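Local coordinates for alcohol dehydrogenase superfamily protein (Novosphingobium aromaticivorans, PDB 3GAZ), which probably acts as an NADP-dependent oxidoreductase of the medium-chain dehydrogenase/reductase superfamily, although its substrate is not established, at residues V12-E15 / F20-R23; D48-I51 / E55-H58; L246-H251 / G265-H270. All blocks are in the same frame, centred on the assembly; numbering follows the deposited sequence.

Contact 1 of 3, residues V12-E15 / F20-R23; sequences VVEE and FVLR
V12 pairs with V21 in the N-terminal beta hairpin of strands 7-13 and 20-26, a two-stranded antiparallel sheet. The pair is hydrogen-bonded in both directions: V12 N reaches V21 O at 2.7 Å, and V21 N returns to V12 O at 2.8 Å, with N-H...O angles of 165° and 162°. Beneath this rung V13 and F20 point to the same side of the hairpin and lie next to each other. The branch of V13 that touches is CG2, 3.4 Å from F20 CE1 and meeting the ring obliquely; chi1 of 175° sets CG1 anti to the backbone N and leaves CG2 for the ring. R52 of helix 46-52 packs against both side chains. On the face that carries V12 and V21, the E14 chain runs at about a right angle to V21, its CD 3.9 Å from V21 CG2. R23 bends at chi2 and chi3, which brings its guanidinium back over that face, and NH2 forms a salt bridge with E188 of the second subunit. E14 and R23 do not touch directly. One water joins them, donating to E14 OE2 at 2.5 Å and accepting from R23 NH1 at 2.8 Å, in the guanidinium plane.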
loop_
_atom_site.group_PDB
_atom_site.type_symbol
_atom_site.label_atom_id
_atom_site.label_comp_id
_atom_site.label_asym_id
_atom_site.label_seq_id
_atom_site.Cartn_x
_atom_site.Cartn_y
_atom_site.Cartn_z
ATOM N N VAL A 12 15.752 3.504 6.282
ATOM C CA VAL A 12 14.817 4.040 5.315
ATOM C C VAL A 12 15.471 4.319 3.974
ATOM O O VAL A 12 16.551 4.909 3.916
ATOM C CB VAL A 12 14.197 5.369 5.821
ATOM C CG1 VAL A 12 13.187 5.894 4.808
ATOM C CG2 VAL A 12 13.544 5.162 7.174
ATOM N N VAL A 13 14.827 3.877 2.897
ATOM C CA VAL A 13 15.324 4.153 1.563
ATOM C C VAL A 13 14.508 5.385 1.195
ATOM O O VAL A 13 13.286 5.312 1.057
ATOM C CB VAL A 13 15.041 2.995 0.581
ATOM C CG1 VAL A 13 15.474 3.389 -0.820
ATOM C CG2 VAL A 13 15.799 1.751 1.020
ATOM N N GLU A 14 15.185 6.521 1.075
ATOM C CA GLU A 14 14.524 7.788 0.793
ATOM C C GLU A 14 14.131 8.019 -0.659
ATOM O O GLU A 14 13.068 8.576 -0.936
ATOM C CB GLU A 14 15.409 8.929 1.296
ATOM C CG GLU A 14 15.979 8.641 2.678
ATOM C CD GLU A 14 16.625 9.846 3.327
ATOM O OE1 GLU A 14 17.422 10.530 2.654
ATOM O OE2 GLU A 14 16.340 10.096 4.519
ATOM N N GLU A 15 14.989 7.600 -1.581
ATOM C CA GLU A 15 14.716 7.759 -3.001
ATOM C C GLU A 15 15.293 6.597 -3.796
ATOM O O GLU A 15 16.116 5.833 -3.288
ATOM C CB GLU A 15 15.297 9.079 -3.523
ATOM C CG GLU A 15 16.813 9.231 -3.392
ATOM C CD GLU A 15 17.244 9.720 -2.023
ATOM O OE1 GLU A 15 16.626 10.684 -1.518
ATOM O OE2 GLU A 15 18.205 9.155 -1.458
ATOM N N PHE A 20 20.616 3.056 2.395
ATOM C CA PHE A 20 19.739 2.670 3.486
ATOM C C PHE A 20 20.095 3.629 4.615
ATOM O O PHE A 20 21.165 3.534 5.215
ATOM C CB PHE A 20 20.004 1.215 3.877
ATOM C CG PHE A 20 19.429 0.224 2.905
ATOM C CD1 PHE A 20 18.075 -0.098 2.944
ATOM C CD2 PHE A 20 20.223 -0.340 1.912
ATOM C CE1 PHE A 20 17.521 -0.966 2.008
ATOM C CE2 PHE A 20 19.678 -1.209 0.970
ATOM C CZ PHE A 20 18.323 -1.522 1.018
ATOM N N VAL A 21 19.202 4.573 4.886
ATOM C CA VAL A 21 19.450 5.575 5.912
ATOM C C VAL A 21 18.880 5.220 7.277
ATOM O O VAL A 21 17.672 5.058 7.424
ATOM C CB VAL A 21 18.879 6.941 5.475
ATOM C CG1 VAL A 21 19.165 8.002 6.534
ATOM C CG2 VAL A 21 19.480 7.335 4.130
ATOM N N LEU A 22 19.757 5.092 8.271
ATOM C CA LEU A 22 19.310 4.784 9.622
ATOM C C LEU A 22 18.654 6.038 10.201
ATOM O O LEU A 22 19.249 7.118 10.197
ATOM C CB LEU A 22 20.489 4.359 10.498
ATOM C CG LEU A 22 21.164 3.041 10.113
ATOM C CD1 LEU A 22 22.216 2.693 11.150
ATOM C CD2 LEU A 22 20.119 1.929 10.032
ATOM N N ARG A 23 17.436 5.880 10.705
ATOM C CA ARG A 23 16.670 6.994 11.267
ATOM C C ARG A 23 16.002 6.610 12.590
ATOM O O ARG A 23 15.654 5.446 12.797
ATOM C CB ARG A 23 15.563 7.402 10.283
ATOM C CG ARG A 23 16.028 7.991 8.957
ATOM C CD ARG A 23 16.610 9.374 9.169
ATOM N NE ARG A 23 15.749 10.202 10.017
ATOM C CZ ARG A 23 14.517 10.588 9.694
ATOM N NH1 ARG A 23 13.985 10.226 8.532
ATOM N NH2 ARG A 23 13.812 11.331 10.540
HETATM O O HOH W 1 14.614 9.088 6.093
#

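Contact 2 of 3, residues D48-I51 / E55-H58; sequences DAKI and EAPH
K50 and I51, near the C-terminal end of helix 46-52, meet E55 and A56 where the chain leaves the helix in the GroES-like domain of this dehydrogenase fold. In sequence order the contact starts at K50. Its carbonyl O accepts a hydrogen bond from E55 N at 2.9 Å, and the bond is straight at both ends, with an N-H...O angle of 164° and a C=O...N angle of 160°. The acceptor is still helical and the donor already in the loop, so the bond fastens the two together.

The aliphatic part of K50 then runs alongside the loop. CG stands anti to the backbone N (chi1 -179°), which directs the chain across A56: K50 CG and K50 CD each lie 3.4 Å from A56 CB, closer than carbons usually pack. K50 CD also passes E55 O, at 3.2 Å, a tight approach. Beyond CD the chain bends at chi3. I51 follows. Although its side chain sets off away from the loop, CG1 still comes within 3.5 Å of A56 CB, the methyl that also meets K50. That methyl points toward the helix, and A56 is therefore the residue of the loop that both helical side chains touch, K50 from the exposed side of the helix and I51 from its buried side.

Farther out, I51 packs against A59, Q61 and L67 of the loop leading from helix 46-52 to strand 70-78, while M69, just before that strand, touches D48 at the other end of the helical segment; the helix is thus bordered by the same connection that carries 55-58.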
loop_
_atom_site.group_PDB
_atom_site.type_symbol
_atom_site.label_atom_id
_atom_site.label_comp_id
_atom_site.label_asym_id
_atom_site.label_seq_id
_atom_site.Cartn_x
_atom_site.Cartn_y
_atom_site.Cartn_z
ATOM N N ASP A 48 13.330 -6.818 -2.778
ATOM C CA ASP A 48 13.632 -5.613 -2.001
ATOM C C ASP A 48 14.537 -4.663 -2.794
ATOM O O ASP A 48 14.353 -3.442 -2.767
ATOM C CB ASP A 48 14.332 -5.966 -0.678
ATOM C CG ASP A 48 13.520 -6.922 0.193
ATOM O OD1 ASP A 48 12.278 -6.929 0.096
ATOM O OD2 ASP A 48 14.129 -7.660 0.993
ATOM N N ALA A 49 15.518 -5.233 -3.488
ATOM C CA ALA A 49 16.453 -4.442 -4.282
ATOM C C ALA A 49 15.747 -3.817 -5.475
ATOM O O ALA A 49 16.043 -2.688 -5.856
ATOM C CB ALA A 49 17.618 -5.313 -4.752
ATOM N N LYS A 50 14.813 -4.553 -6.069
ATOM C CA LYS A 50 14.075 -4.025 -7.205
ATOM C C LYS A 50 13.246 -2.842 -6.718
ATOM O O LYS A 50 13.101 -1.837 -7.420
ATOM C CB LYS A 50 13.164 -5.097 -7.804
ATOM C CG LYS A 50 12.388 -4.602 -9.013
ATOM C CD LYS A 50 11.371 -5.626 -9.507
ATOM C CE LYS A 50 11.891 -6.436 -10.678
ATOM N NZ LYS A 50 10.794 -7.254 -11.278
ATOM N N ILE A 51 12.708 -2.962 -5.506
ATOM C CA ILE A 51 11.912 -1.894 -4.919
ATOM C C ILE A 51 12.803 -0.691 -4.589
ATOM O O ILE A 51 12.404 0.460 -4.773
ATOM C CB ILE A 51 11.194 -2.376 -3.624
ATOM C CG1 ILE A 51 10.087 -3.372 -3.986
ATOM C CG2 ILE A 51 10.599 -1.184 -2.878
ATOM C CD1 ILE A 51 9.520 -4.129 -2.787
ATOM N N GLU A 55 11.920 0.059 -9.314
ATOM C CA GLU A 55 11.531 -0.638 -10.529
ATOM C C GLU A 55 10.716 -1.891 -10.237
ATOM O O GLU A 55 10.812 -2.883 -10.961
ATOM C CB GLU A 55 12.775 -1.007 -11.338
ATOM C CG GLU A 55 13.652 0.186 -11.677
ATOM C CD GLU A 55 14.915 -0.205 -12.415
ATOM O OE1 GLU A 55 15.570 -1.188 -12.003
ATOM O OE2 GLU A 55 15.260 0.478 -13.400
ATOM N N ALA A 56 9.906 -1.835 -9.182
ATOM C CA ALA A 56 9.068 -2.965 -8.791
ATOM C C ALA A 56 7.606 -2.532 -8.660
ATOM O O ALA A 56 7.053 -2.496 -7.561
ATOM C CB ALA A 56 9.564 -3.543 -7.472
ATOM N N PRO A 57 6.962 -2.199 -9.789
ATOM C CA PRO A 57 5.560 -1.765 -9.796
ATOM C C PRO A 57 4.586 -2.745 -9.144
ATOM O O PRO A 57 3.649 -2.329 -8.468
ATOM C CB PRO A 57 5.274 -1.550 -11.284
ATOM C CG PRO A 57 6.212 -2.506 -11.957
ATOM C CD PRO A 57 7.480 -2.316 -11.163
ATOM N N HIS A 58 4.813 -4.041 -9.343
ATOM C CA HIS A 58 3.942 -5.062 -8.768
ATOM C C HIS A 58 3.995 -5.078 -7.240
ATOM O O HIS A 58 3.109 -5.638 -6.592
ATOM C CB HIS A 58 4.316 -6.460 -9.281
ATOM C CG HIS A 58 4.406 -6.559 -10.770
ATOM N ND1 HIS A 58 3.575 -5.858 -11.617
ATOM C CD2 HIS A 58 5.227 -7.286 -11.566
ATOM C CE1 HIS A 58 3.883 -6.143 -12.870
ATOM N NE2 HIS A 58 4.882 -7.007 -12.866
#

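Contact 3 of 3, residues L246-H251 / G265-H270; sequences LGWGTH and GVFTLH
An offset edge-to-face (T-shaped) aromatic pair, W248 with F267, bridges two loops of the Rossmann-type nucleotide-binding domain: one follows strand 240-244, the other strand 262-265, neighbours in its parallel sheet. The planes stand at 88°, and the centroids of the W248 six-membered ring and the F267 ring lie 5.3 Å apart. W248 supplies the edge and F267 the face. CH2 of W248 reaches F267 CD1 at 3.5 Å, and CZ2 beside it lies 3.6 Å from the same F267 CD1, so the indole arrives over one side of the phenyl rather than over its centre. F267 CG is anti to the backbone N (chi1 -176°); although the first side-chain bond does not aim at the other loop, the ring end comes nearer. Replacing F267 by an alanine would probably leave the edge of W248 without its aromatic face and the indole, held from the H58 side, with less restraint. H58, which stacks on W248, belongs to the loop after helix 46-52. Past F267 the chain makes a type I turn from F267 to H270, and T268 OG1 is hydrogen-bonded to T137 and E140 of helix 132-145. Within the pair, the second carbon of the phenyl to meet the indole is CE1, 3.7 Å from W248 CH2.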
loop_
_atom_site.group_PDB
_atom_site.type_symbol
_atom_site.label_atom_id
_atom_site.label_comp_id
_atom_site.label_asym_id
_atom_site.label_seq_id
_atom_site.Cartn_x
_atom_site.Cartn_y
_atom_site.Cartn_z
ATOM N N LEU A 246 7.482 -16.854 -11.335
ATOM C CA LEU A 246 8.118 -15.795 -12.117
ATOM C C LEU A 246 7.635 -15.858 -13.561
ATOM O O LEU A 246 8.394 -15.562 -14.483
ATOM C CB LEU A 246 9.646 -15.931 -12.096
ATOM C CG LEU A 246 10.412 -15.340 -10.912
ATOM C CD1 LEU A 246 11.887 -15.688 -11.029
ATOM C CD2 LEU A 246 10.213 -13.828 -10.867
ATOM N N GLY A 247 6.378 -16.252 -13.751
ATOM C CA GLY A 247 5.826 -16.358 -15.093
ATOM C C GLY A 247 5.161 -15.081 -15.566
ATOM O O GLY A 247 3.948 -15.040 -15.774
ATOM N N TRP A 248 5.963 -14.039 -15.753
ATOM C CA TRP A 248 5.451 -12.744 -16.181
ATOM C C TRP A 248 5.626 -12.468 -17.667
ATOM O O TRP A 248 4.895 -11.663 -18.241
ATOM C CB TRP A 248 6.133 -11.628 -15.386
ATOM C CG TRP A 248 6.049 -11.821 -13.910
ATOM C CD1 TRP A 248 7.017 -12.326 -13.090
ATOM C CD2 TRP A 248 4.917 -11.552 -13.080
ATOM N NE1 TRP A 248 6.556 -12.388 -11.796
ATOM C CE2 TRP A 248 5.267 -11.919 -11.762
ATOM C CE3 TRP A 248 3.635 -11.036 -13.321
ATOM C CZ2 TRP A 248 4.385 -11.790 -10.686
ATOM C CZ3 TRP A 248 2.757 -10.906 -12.252
ATOM C CH2 TRP A 248 3.138 -11.282 -10.950
ATOM N N GLY A 249 6.591 -13.136 -18.288
ATOM C CA GLY A 249 6.844 -12.910 -19.701
ATOM C C GLY A 249 5.890 -13.577 -20.671
ATOM O O GLY A 249 4.889 -14.179 -20.278
ATOM N N THR A 250 6.210 -13.458 -21.956
ATOM C CA THR A 250 5.413 -14.046 -23.022
ATOM C C THR A 250 6.013 -15.402 -23.387
ATOM O O THR A 250 7.227 -15.528 -23.554
ATOM C CB THR A 250 5.396 -13.130 -24.271
ATOM O OG1 THR A 250 4.742 -13.800 -25.354
ATOM C CG2 THR A 250 6.807 -12.764 -24.686
ATOM N N HIS A 251 5.168 -16.419 -23.498
ATOM C CA HIS A 251 5.657 -17.749 -23.826
ATOM C C HIS A 251 4.822 -18.481 -24.865
ATOM O O HIS A 251 3.631 -18.221 -25.023
ATOM C CB HIS A 251 5.739 -18.609 -22.561
ATOM C CG HIS A 251 6.733 -18.115 -21.557
ATOM N ND1 HIS A 251 6.447 -17.112 -20.656
ATOM C CD2 HIS A 251 8.018 -18.471 -21.328
ATOM C CE1 HIS A 251 7.512 -16.872 -19.915
ATOM N NE2 HIS A 251 8.481 -17.684 -20.302
ATOM N N GLY A 265 -0.014 -20.022 -12.237
ATOM C CA GLY A 265 0.897 -18.982 -11.797
ATOM C C GLY A 265 0.889 -18.852 -10.287
ATOM O O GLY A 265 -0.065 -19.267 -9.631
ATOM N N VAL A 266 1.954 -18.280 -9.731
ATOM C CA VAL A 266 2.054 -18.082 -8.286
ATOM C C VAL A 266 2.431 -16.627 -8.023
ATOM O O VAL A 266 3.382 -16.115 -8.612
ATOM C CB VAL A 266 3.138 -18.990 -7.652
ATOM C CG1 VAL A 266 3.247 -18.700 -6.153
ATOM C CG2 VAL A 266 2.789 -20.457 -7.875
ATOM N N PHE A 267 1.681 -15.964 -7.149
ATOM C CA PHE A 267 1.945 -14.567 -6.811
ATOM C C PHE A 267 1.548 -14.367 -5.353
ATOM O O PHE A 267 0.420 -13.990 -5.040
ATOM C CB PHE A 267 1.134 -13.639 -7.726
ATOM C CG PHE A 267 1.424 -12.181 -7.519
ATOM C CD1 PHE A 267 2.735 -11.712 -7.527
ATOM C CD2 PHE A 267 0.389 -11.273 -7.313
ATOM C CE1 PHE A 267 3.013 -10.352 -7.328
ATOM C CE2 PHE A 267 0.656 -9.917 -7.114
ATOM C CZ PHE A 267 1.973 -9.459 -7.121
ATOM N N THR A 268 2.493 -14.628 -4.462
ATOM C CA THR A 268 2.265 -14.535 -3.023
ATOM C C THR A 268 1.903 -13.151 -2.497
ATOM O O THR A 268 1.176 -13.026 -1.510
ATOM C CB THR A 268 3.518 -15.047 -2.271
ATOM O OG1 THR A 268 3.813 -16.379 -2.712
ATOM C CG2 THR A 268 3.300 -15.066 -0.768
ATOM N N LEU A 269 2.391 -12.110 -3.155
ATOM C CA LEU A 269 2.138 -10.748 -2.691
ATOM C C LEU A 269 0.686 -10.293 -2.641
ATOM O O LEU A 269 0.355 -9.407 -1.843
ATOM C CB LEU A 269 2.919 -9.744 -3.540
ATOM C CG LEU A 269 4.424 -9.961 -3.727
ATOM C CD1 LEU A 269 5.024 -8.766 -4.451
ATOM C CD2 LEU A 269 5.064 -10.153 -2.380
ATOM N N HIS A 270 -0.171 -10.868 -3.486
ATOM C CA HIS A 270 -1.573 -10.451 -3.514
ATOM C C HIS A 270 -2.195 -10.389 -2.131
ATOM O O HIS A 270 -2.925 -9.452 -1.811
ATOM C CB HIS A 270 -2.423 -11.357 -4.427
ATOM C CG HIS A 270 -3.858 -10.919 -4.544
ATOM N ND1 HIS A 270 -4.868 -11.480 -3.796
ATOM C CD2 HIS A 270 -4.427 -9.917 -5.256
ATOM C CE1 HIS A 270 -6.002 -10.840 -4.036
ATOM N NE2 HIS A 270 -5.759 -9.887 -4.917
#

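The three contacts follow one another along the chain without nesting. Contact 1 sits at the periphery, about 24 Å from the chain's centre, and its centre is about 16 Å from that of contact 2; their nearest atoms are about 6 Å apart, though the helix that carries 48-51 continues into R52, which lies against the hairpin. Contacts 2 and 3, with centres about 14 Å apart, touch through H58, whose O lies 4.0 Å from F267 CZ. They belong to the two parts between which, as in relatives of this fold, the cofactor and active-site cleft probably opens. A bound calcium ion is about 12 Å from the K50 side chain and about 14 Å from that of W248.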